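Local coordinates for protein dTDP-4-dehydrorhamnose 3,5-epimerase (Sulfolobus tokodaii, PDB 2B9U) that probably catalyses the 3,5-epimerisation of dTDP-4-dehydro-6-deoxyglucose to dTDP-4-dehydro-beta-L-rhamnose in the pathway to dTDP-L-rhamnose, at residues G70-V75 with H107-I112; R143-S148 with P167-A172; K77-D82 with A122-I127. All coordinates share one frame; numbering follows the deposited sequence.

Contact 1: residues G70-V75 with H107-I112; sequences GKIIFV and HYMLWI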
loop_
_atom_site.group_PDB
_atom_site.type_symbol
_atom_site.label_atom_id
_atom_site.label_comp_id
_atom_site.label_asym_id
_atom_site.label_seq_id
_atom_site.Cartn_x
_atom_site.Cartn_y
_atom_site.Cartn_z
ATOM N N GLY A 70 -15.102 -3.677 1.851
ATOM C CA GLY A 70 -14.380 -3.410 3.077
ATOM C C GLY A 70 -13.158 -2.578 2.753
ATOM O O GLY A 70 -12.716 -2.551 1.602
ATOM N N LYS A 71 -12.631 -1.880 3.754
ATOM C CA LYS A 71 -11.519 -0.924 3.573
ATOM C C LYS A 71 -10.558 -0.957 4.764
ATOM O O LYS A 71 -10.990 -0.915 5.932
ATOM C CB LYS A 71 -12.062 0.505 3.394
ATOM C CG LYS A 71 -12.923 0.696 2.122
ATOM C CD LYS A 71 -13.495 2.083 2.040
ATOM C CE LYS A 71 -14.667 2.132 1.052
ATOM N NZ LYS A 71 -15.464 3.406 1.191
ATOM N N ILE A 72 -9.265 -1.053 4.463
ATOM C CA ILE A 72 -8.208 -0.872 5.448
ATOM C C ILE A 72 -7.508 0.426 5.086
ATOM O O ILE A 72 -6.941 0.556 3.997
ATOM C CB ILE A 72 -7.171 -2.031 5.442
ATOM C CG1 ILE A 72 -7.866 -3.395 5.436
ATOM C CG2 ILE A 72 -6.226 -1.895 6.629
ATOM C CD1 ILE A 72 -6.913 -4.558 5.135
ATOM N N ILE A 73 -7.583 1.393 6.000
ATOM C CA ILE A 73 -7.074 2.728 5.769
ATOM C C ILE A 73 -5.741 2.893 6.494
ATOM O O ILE A 73 -5.628 2.589 7.684
ATOM C CB ILE A 73 -8.079 3.808 6.291
ATOM C CG1 ILE A 73 -9.495 3.573 5.718
ATOM C CG2 ILE A 73 -7.545 5.223 6.051
ATOM C CD1 ILE A 73 -9.624 3.548 4.137
ATOM N N PHE A 74 -4.751 3.405 5.771
ATOM C CA PHE A 74 -3.380 3.497 6.265
ATOM C C PHE A 74 -2.809 4.849 5.815
ATOM O O PHE A 74 -3.073 5.304 4.691
ATOM C CB PHE A 74 -2.578 2.272 5.761
ATOM C CG PHE A 74 -1.095 2.316 6.066
ATOM C CD1 PHE A 74 -0.630 2.385 7.379
ATOM C CD2 PHE A 74 -0.164 2.265 5.029
ATOM C CE1 PHE A 74 0.744 2.411 7.656
ATOM C CE2 PHE A 74 1.208 2.294 5.299
ATOM C CZ PHE A 74 1.663 2.377 6.613
ATOM N N VAL A 75 -2.084 5.506 6.718
ATOM C CA VAL A 75 -1.534 6.852 6.510
ATOM C C VAL A 75 -0.007 6.884 6.667
ATOM O O VAL A 75 0.509 7.176 7.759
ATOM C CB VAL A 75 -2.213 7.900 7.454
ATOM C CG1 VAL A 75 -1.735 9.327 7.131
ATOM C CG2 VAL A 75 -3.749 7.793 7.336
ATOM N N HIS A 107 1.333 4.955 12.582
ATOM C CA HIS A 107 1.171 3.941 11.530
ATOM C C HIS A 107 0.016 2.978 11.804
ATOM O O HIS A 107 0.030 1.841 11.339
ATOM C CB HIS A 107 2.474 3.156 11.281
ATOM C CG HIS A 107 3.565 3.980 10.684
ATOM N ND1 HIS A 107 3.541 4.412 9.374
ATOM C CD2 HIS A 107 4.699 4.477 11.223
ATOM C CE1 HIS A 107 4.618 5.137 9.132
ATOM N NE2 HIS A 107 5.334 5.196 10.239
ATOM N N TYR A 108 -0.982 3.436 12.567
ATOM C CA TYR A 108 -2.203 2.644 12.801
ATOM C C TYR A 108 -3.106 2.604 11.572
ATOM O O TYR A 108 -3.065 3.501 10.693
ATOM C CB TYR A 108 -3.030 3.189 13.986
ATOM C CG TYR A 108 -2.379 3.145 15.367
ATOM C CD1 TYR A 108 -1.312 2.302 15.642
ATOM C CD2 TYR A 108 -2.873 3.930 16.400
ATOM C CE1 TYR A 108 -0.730 2.260 16.911
ATOM C CE2 TYR A 108 -2.306 3.892 17.671
ATOM C CZ TYR A 108 -1.238 3.056 17.920
ATOM O OH TYR A 108 -0.671 3.031 19.182
ATOM N N MET A 109 -3.934 1.563 11.541
ATOM C CA MET A 109 -4.841 1.283 10.440
ATOM C C MET A 109 -6.228 1.061 11.012
ATOM O O MET A 109 -6.361 0.614 12.139
ATOM C CB MET A 109 -4.410 0.005 9.709
ATOM C CG MET A 109 -3.195 0.156 8.795
ATOM S SD MET A 109 -2.502 -1.454 8.379
ATOM C CE MET A 109 -1.496 -1.756 9.840
ATOM N N LEU A 110 -7.243 1.366 10.218
ATOM C CA LEU A 110 -8.635 1.083 10.553
ATOM C C LEU A 110 -9.163 0.139 9.501
ATOM O O LEU A 110 -9.112 0.455 8.286
ATOM C CB LEU A 110 -9.475 2.351 10.447
ATOM C CG LEU A 110 -10.236 3.028 11.575
ATOM C CD1 LEU A 110 -11.546 3.522 10.986
ATOM C CD2 LEU A 110 -10.479 2.124 12.779
ATOM N N TRP A 111 -9.687 -0.998 9.958
ATOM C CA TRP A 111 -10.475 -1.885 9.104
ATOM C C TRP A 111 -11.943 -1.515 9.231
ATOM O O TRP A 111 -12.505 -1.456 10.348
ATOM C CB TRP A 111 -10.244 -3.348 9.447
ATOM C CG TRP A 111 -11.398 -4.284 9.062
ATOM C CD1 TRP A 111 -12.279 -4.892 9.918
ATOM C CD2 TRP A 111 -11.774 -4.707 7.736
ATOM N NE1 TRP A 111 -13.176 -5.662 9.212
ATOM C CE2 TRP A 111 -12.898 -5.556 7.872
ATOM C CE3 TRP A 111 -11.282 -4.435 6.447
ATOM C CZ2 TRP A 111 -13.514 -6.168 6.773
ATOM C CZ3 TRP A 111 -11.916 -5.037 5.345
ATOM C CH2 TRP A 111 -13.016 -5.891 5.521
ATOM N N ILE A 112 -12.541 -1.244 8.073
ATOM C CA ILE A 112 -13.925 -0.813 7.947
ATOM C C ILE A 112 -14.678 -1.815 7.039
ATOM O O ILE A 112 -14.545 -1.776 5.807
ATOM C CB ILE A 112 -14.046 0.605 7.336
ATOM C CG1 ILE A 112 -13.139 1.618 8.058
ATOM C CG2 ILE A 112 -15.531 1.056 7.311
ATOM C CD1 ILE A 112 -13.111 2.976 7.403
HETATM O O HOH W 1 -1.190 5.147 9.604
#
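The indole of W111 meets I72 at its edge, CE3 lying 3.7 Å from I72 CG1, while G70 CA and the carbonyl oxygen of K71 approach the same ring obliquely. Because W111 CG is anti to the backbone N (chi1 155°), the ring is carried toward G70 of strand 70-75; having no side chain, G70 lets the CZ3 atom of W111 come to 3.7 Å from its CA. At the other end the F74 ring offers its edge to the carbonyl oxygens of H107 and Y108, and its CE1 meets the edge of the imidazole, 3.8 Å from H107 ND1. That nitrogen is buried with no polar partner in the model. M109 slants up to the phenyl ring, its CG 3.7 Å from F74 CD1 and its SD 5.1 Å from the ring centroid in an oblique Met-aromatic contact, and its CB also packs on I72 CG2. M49 of the second subunit packs on both F74 and H107.

On the opposite face, I73 CG1 touches I112 CD1. The strands run antiparallel at 171°, with K71 and I112, then I73 and L110, as hydrogen-bonded pairs. The shortest bond, I112 N to K71 O at 2.7 Å, is nearly straight on to the carbonyl; L110 N reaches I73 O in the carbonyl plane, on a lone pair, at 3.2 Å. Towards the F74 end, a water bridges V75 N and Y108 O across the widening gap between the chains.

Strand 12-22 flanks 109-112, and strand 126-133 flanks 70-75. The face bearing I73, L110 and I112 packs on strand 79-86 of the second sheet, as expected for the interior of the flattened jelly-roll barrel of this cupin-clan epimerase.

Contact 2: residues R143-S148 with P167-A172; sequences RCISYS and PSLEKA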
loop_
_atom_site.group_PDB
_atom_site.type_symbol
_atom_site.label_atom_id
_atom_site.label_comp_id
_atom_site.label_asym_id
_atom_site.label_seq_id
_atom_site.Cartn_x
_atom_site.Cartn_y
_atom_site.Cartn_z
ATOM N N ARG A 143 -22.336 5.258 -3.737
ATOM C CA ARG A 143 -23.264 6.117 -2.998
ATOM C C ARG A 143 -22.487 6.892 -1.915
ATOM O O ARG A 143 -21.388 6.493 -1.521
ATOM C CB ARG A 143 -24.380 5.288 -2.338
ATOM C CG ARG A 143 -25.391 4.604 -3.289
ATOM C CD ARG A 143 -26.173 5.617 -4.159
ATOM N NE ARG A 143 -27.349 5.027 -4.809
ATOM C CZ ARG A 143 -27.311 4.251 -5.896
ATOM N NH1 ARG A 143 -26.152 3.947 -6.485
ATOM N NH2 ARG A 143 -28.445 3.767 -6.398
ATOM N N CYS A 144 -23.065 7.994 -1.438
ATOM C CA CYS A 144 -22.463 8.742 -0.348
ATOM C C CYS A 144 -23.492 9.433 0.528
ATOM O O CYS A 144 -24.648 9.639 0.120
ATOM C CB CYS A 144 -21.438 9.763 -0.874
ATOM S SG CYS A 144 -22.115 10.937 -2.055
ATOM N N ILE A 145 -23.067 9.768 1.742
ATOM C CA ILE A 145 -23.826 10.642 2.633
ATOM C C ILE A 145 -22.949 11.848 2.945
ATOM O O ILE A 145 -21.725 11.747 2.901
ATOM C CB ILE A 145 -24.305 9.918 3.919
ATOM C CG1 ILE A 145 -23.115 9.429 4.762
ATOM C CG2 ILE A 145 -25.234 8.739 3.550
ATOM C CD1 ILE A 145 -23.431 9.178 6.218
ATOM N N SER A 146 -23.575 12.985 3.242
ATOM C CA SER A 146 -22.874 14.255 3.406
ATOM C C SER A 146 -21.828 14.253 4.525
ATOM O O SER A 146 -22.078 13.747 5.638
ATOM C CB SER A 146 -23.889 15.392 3.622
ATOM O OG SER A 146 -23.251 16.634 3.877
ATOM N N TYR A 147 -20.669 14.832 4.202
ATOM C CA TYR A 147 -19.586 15.128 5.143
ATOM C C TYR A 147 -20.103 15.919 6.363
ATOM O O TYR A 147 -19.554 15.808 7.453
ATOM C CB TYR A 147 -18.500 15.965 4.425
ATOM C CG TYR A 147 -18.906 17.419 4.383
ATOM C CD1 TYR A 147 -19.869 17.857 3.475
ATOM C CD2 TYR A 147 -18.400 18.339 5.311
ATOM C CE1 TYR A 147 -20.297 19.183 3.454
ATOM C CE2 TYR A 147 -18.829 19.678 5.307
ATOM C CZ TYR A 147 -19.789 20.082 4.370
ATOM O OH TYR A 147 -20.246 21.382 4.340
ATOM N N SER A 148 -21.127 16.752 6.149
ATOM C CA SER A 148 -21.694 17.628 7.188
ATOM C C SER A 148 -22.330 16.855 8.343
ATOM O O SER A 148 -22.716 17.442 9.358
ATOM C CB SER A 148 -22.736 18.571 6.594
ATOM O OG SER A 148 -23.860 17.870 6.081
ATOM N N PRO A 167 -26.244 13.420 -0.385
ATOM C CA PRO A 167 -27.435 13.627 0.456
ATOM C C PRO A 167 -27.171 13.448 1.949
ATOM O O PRO A 167 -26.279 12.685 2.334
ATOM C CB PRO A 167 -28.390 12.525 -0.018
ATOM C CG PRO A 167 -27.478 11.464 -0.602
ATOM C CD PRO A 167 -26.364 12.225 -1.236
ATOM N N SER A 168 -27.951 14.125 2.785
ATOM C CA SER A 168 -27.894 13.883 4.224
ATOM C C SER A 168 -28.248 12.423 4.527
ATOM O O SER A 168 -28.877 11.741 3.711
ATOM C CB SER A 168 -28.830 14.833 4.975
ATOM O OG SER A 168 -30.181 14.581 4.634
ATOM N N LEU A 169 -27.829 11.939 5.690
ATOM C CA LEU A 169 -28.109 10.561 6.090
ATOM C C LEU A 169 -29.571 10.130 5.894
ATOM O O LEU A 169 -29.834 9.064 5.329
ATOM C CB LEU A 169 -27.686 10.316 7.536
ATOM C CG LEU A 169 -27.919 8.878 8.004
ATOM C CD1 LEU A 169 -27.164 7.887 7.123
ATOM C CD2 LEU A 169 -27.518 8.735 9.441
ATOM N N GLU A 170 -30.511 10.962 6.346
ATOM C CA GLU A 170 -31.935 10.600 6.297
ATOM C C GLU A 170 -32.559 10.600 4.897
ATOM O O GLU A 170 -33.646 10.041 4.701
ATOM C CB GLU A 170 -32.756 11.451 7.272
ATOM C CG GLU A 170 -32.954 10.804 8.645
ATOM C CD GLU A 170 -31.731 10.911 9.555
ATOM O OE1 GLU A 170 -31.144 12.009 9.630
ATOM O OE2 GLU A 170 -31.374 9.901 10.215
ATOM N N LYS A 171 -31.863 11.200 3.928
ATOM C CA LYS A 171 -32.301 11.189 2.526
ATOM C C LYS A 171 -31.637 10.083 1.684
ATOM O O LYS A 171 -32.256 9.525 0.771
ATOM C CB LYS A 171 -32.066 12.555 1.874
ATOM C CG LYS A 171 -32.878 13.705 2.475
ATOM C CD LYS A 171 -34.339 13.701 2.016
ATOM C CE LYS A 171 -34.982 15.074 2.195
ATOM N NZ LYS A 171 -34.656 16.030 1.082
ATOM N N ALA A 172 -30.388 9.764 2.014
ATOM C CA ALA A 172 -29.558 8.830 1.250
ATOM C C ALA A 172 -30.154 7.437 1.026
ATOM O O ALA A 172 -30.949 6.946 1.836
ATOM C CB ALA A 172 -28.205 8.699 1.920
#
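The two chains cross steeply where I145-S146 meets P167-S168 and share a single hydrogen bond, S146 N to P167 O at 2.9 Å, with the donor 44° above the carbonyl plane. The same oxygen also receives a CA-H contact from I145, CA to O 3.2 Å.

I145 has the largest share of the contact. Its CG1 branch stands between the backbone N and the carbonyl carbon (chi1 62°); CG2 presses on the methyl group of A172, CG2 to CB 3.4 Å, a tight fit, while L169 CD1 touches both branches, 4.1 Å from I145 CD1, the two side chains running side by side. The pyrrolidine of P167 lies against the C144 carbonyl, both CG and CD 3.4 Å from C144 O. A turn brings A172 back to I145: S168 O accepts from the backbone N of both K171 and A172. Beyond the crossing, S146 OG and S148 OG share a 2.6 Å hydrogen bond.

With so little backbone bonding, the attachment is largely covalent and apolar: the C144-C166 disulfide ties the same two chains one residue before I145 and P167, its C144 sulfur turned away from the I145, L169 and A172 cluster.

Contact 3: residues K77-D82 with A122-I127; sequences KGRILD and ALEDSI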
loop_
_atom_site.group_PDB
_atom_site.type_symbol
_atom_site.label_atom_id
_atom_site.label_comp_id
_atom_site.label_asym_id
_atom_site.label_seq_id
_atom_site.Cartn_x
_atom_site.Cartn_y
_atom_site.Cartn_z
ATOM N N LYS A 77 2.051 9.065 5.362
ATOM C CA LYS A 77 2.521 10.447 5.541
ATOM C C LYS A 77 1.368 11.353 5.979
ATOM O O LYS A 77 0.287 11.260 5.447
ATOM C CB LYS A 77 3.184 10.984 4.266
ATOM C CG LYS A 77 3.872 12.365 4.413
ATOM C CD LYS A 77 4.652 12.730 3.144
ATOM C CE LYS A 77 5.713 13.833 3.406
ATOM N NZ LYS A 77 5.067 15.153 3.753
ATOM N N GLY A 78 1.611 12.209 6.969
ATOM C CA GLY A 78 0.602 13.145 7.468
ATOM C C GLY A 78 -0.263 12.599 8.597
ATOM O O GLY A 78 0.131 11.662 9.322
ATOM N N ARG A 79 -1.458 13.173 8.707
ATOM C CA ARG A 79 -2.365 12.968 9.834
ATOM C C ARG A 79 -3.764 13.149 9.295
ATOM O O ARG A 79 -4.064 14.182 8.672
ATOM C CB ARG A 79 -2.172 14.055 10.907
ATOM C CG ARG A 79 -0.906 14.031 11.735
ATOM C CD ARG A 79 -0.932 15.197 12.750
ATOM N NE ARG A 79 -2.017 15.086 13.739
ATOM C CZ ARG A 79 -2.670 16.110 14.302
ATOM N NH1 ARG A 79 -2.408 17.371 13.962
ATOM N NH2 ARG A 79 -3.628 15.862 15.197
ATOM N N ILE A 80 -4.633 12.167 9.524
ATOM C CA ILE A 80 -6.039 12.327 9.155
ATOM C C ILE A 80 -6.958 12.018 10.345
ATOM O O ILE A 80 -6.581 11.261 11.238
ATOM C CB ILE A 80 -6.441 11.442 7.930
ATOM C CG1 ILE A 80 -6.520 9.953 8.329
ATOM C CG2 ILE A 80 -5.502 11.692 6.752
ATOM C CD1 ILE A 80 -7.187 9.051 7.271
ATOM N N LEU A 81 -8.144 12.617 10.358
ATOM C CA LEU A 81 -9.196 12.172 11.255
ATOM C C LEU A 81 -10.095 11.313 10.397
ATOM O O LEU A 81 -10.800 11.817 9.542
ATOM C CB LEU A 81 -9.996 13.344 11.850
ATOM C CG LEU A 81 -11.187 12.944 12.756
ATOM C CD1 LEU A 81 -10.716 12.140 13.980
ATOM C CD2 LEU A 81 -11.991 14.181 13.179
ATOM N N ASP A 82 -10.047 10.015 10.634
ATOM C CA ASP A 82 -10.758 9.049 9.837
ATOM C C ASP A 82 -12.078 8.657 10.496
ATOM O O ASP A 82 -12.139 8.482 11.715
ATOM C CB ASP A 82 -9.894 7.815 9.666
ATOM C CG ASP A 82 -10.301 7.014 8.487
ATOM O OD1 ASP A 82 -10.293 7.585 7.382
ATOM O OD2 ASP A 82 -10.659 5.838 8.672
ATOM N N ALA A 122 -8.027 15.637 6.196
ATOM C CA ALA A 122 -6.574 15.751 6.325
ATOM C C ALA A 122 -6.241 16.846 7.349
ATOM O O ALA A 122 -6.667 18.000 7.203
ATOM C CB ALA A 122 -5.929 16.024 4.962
ATOM N N LEU A 123 -5.512 16.458 8.401
ATOM C CA LEU A 123 -5.119 17.359 9.475
ATOM C C LEU A 123 -3.824 18.089 9.099
ATOM O O LEU A 123 -3.542 19.197 9.556
ATOM C CB LEU A 123 -4.979 16.576 10.806
ATOM C CG LEU A 123 -6.232 15.814 11.266
ATOM C CD1 LEU A 123 -6.006 15.081 12.569
ATOM C CD2 LEU A 123 -7.473 16.717 11.399
ATOM N N GLU A 124 -3.057 17.423 8.249
ATOM C CA GLU A 124 -1.849 17.912 7.627
ATOM C C GLU A 124 -2.003 17.429 6.195
ATOM O O GLU A 124 -2.900 16.620 5.904
ATOM C CB GLU A 124 -0.613 17.198 8.214
ATOM C CG GLU A 124 -0.210 17.556 9.622
ATOM C CD GLU A 124 1.002 16.749 10.115
ATOM O OE1 GLU A 124 1.787 16.203 9.290
ATOM O OE2 GLU A 124 1.166 16.653 11.354
ATOM N N ASP A 125 -1.113 17.881 5.321
ATOM C CA ASP A 125 -0.938 17.288 3.990
ATOM C C ASP A 125 -0.671 15.816 4.218
ATOM O O ASP A 125 0.263 15.477 4.953
ATOM C CB ASP A 125 0.266 17.907 3.269
ATOM C CG ASP A 125 -0.042 19.258 2.630
ATOM O OD1 ASP A 125 -1.111 19.845 2.897
ATOM O OD2 ASP A 125 0.812 19.730 1.843
ATOM N N SER A 126 -1.494 14.954 3.617
ATOM C CA SER A 126 -1.494 13.514 3.921
ATOM C C SER A 126 -1.596 12.585 2.711
ATOM O O SER A 126 -2.350 12.850 1.763
ATOM C CB SER A 126 -2.666 13.155 4.844
ATOM O OG SER A 126 -2.576 13.827 6.073
ATOM N N ILE A 127 -0.853 11.488 2.791
ATOM C CA ILE A 127 -0.994 10.358 1.883
ATOM C C ILE A 127 -1.759 9.257 2.583
ATOM O O ILE A 127 -1.335 8.728 3.640
ATOM C CB ILE A 127 0.373 9.811 1.409
ATOM C CG1 ILE A 127 1.135 10.884 0.621
ATOM C CG2 ILE A 127 0.188 8.560 0.544
ATOM C CD1 ILE A 127 2.630 10.664 0.605
HETATM O O HOH W 2 -0.165 18.582 13.057
#
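R79 and L123 cross at about a right angle, so that L123 CD1 sits over one face of the guanidinium, 3.6 Å from R79 NH2 and offset toward the rim. E124 OE2 lies at the edge of the same group, near its plane, but touches the methylene chain of R79, nearest CD; carboxylate and guanidinium are turned 66° apart. The charges do not meet directly: R79 NE is 4.3 Å from E124 OE2, and a water accepting from R79 NH1 and donating to E124 OE2 links them. The direct salt bridge of R79 NE is to E101.

Inside the turn, S126 OG is gripped twice. It accepts from R79 N at 2.9 Å and donates to E124 O at 2.8 Å, which fixes its rotation (chi1 -61°) and brings it beside the CA of G78. R79 O in turn takes L123 N at 2.7 Å and, weakly, E124 N. K77 lies across I127, CB 3.7 Å from CD1, beside the I127 N to K77 O bond.

The K77-I127 and I80-A122 pairs differ by two in register. Strand 79-86 lies between strands 97-103 and 116-122 in one sheet, whereas 126-133 runs beside 70-75 in the other, so the contact lies between sheets.

How the contacts relate
From the N terminus the segments come in the order 70-75, 77-82, 107-112, 122-127, 143-148, 167-172. Contact 1 closes a loop of 31 residues and contact 3 one of 39; because 77-82 falls inside the first loop and 122-127 beyond it, the two cross. They also touch, V75 packing on I80 and L110 on D82, which joins the two sheets of the barrel. Contact 2 follows in series, closing an excursion of 18 residues that includes helix 161-164 and tying the loop before the C terminus to the end of strand 142-144. Its centre is about 22 Å from that of contact 1 and about 23 Å from that of contact 3.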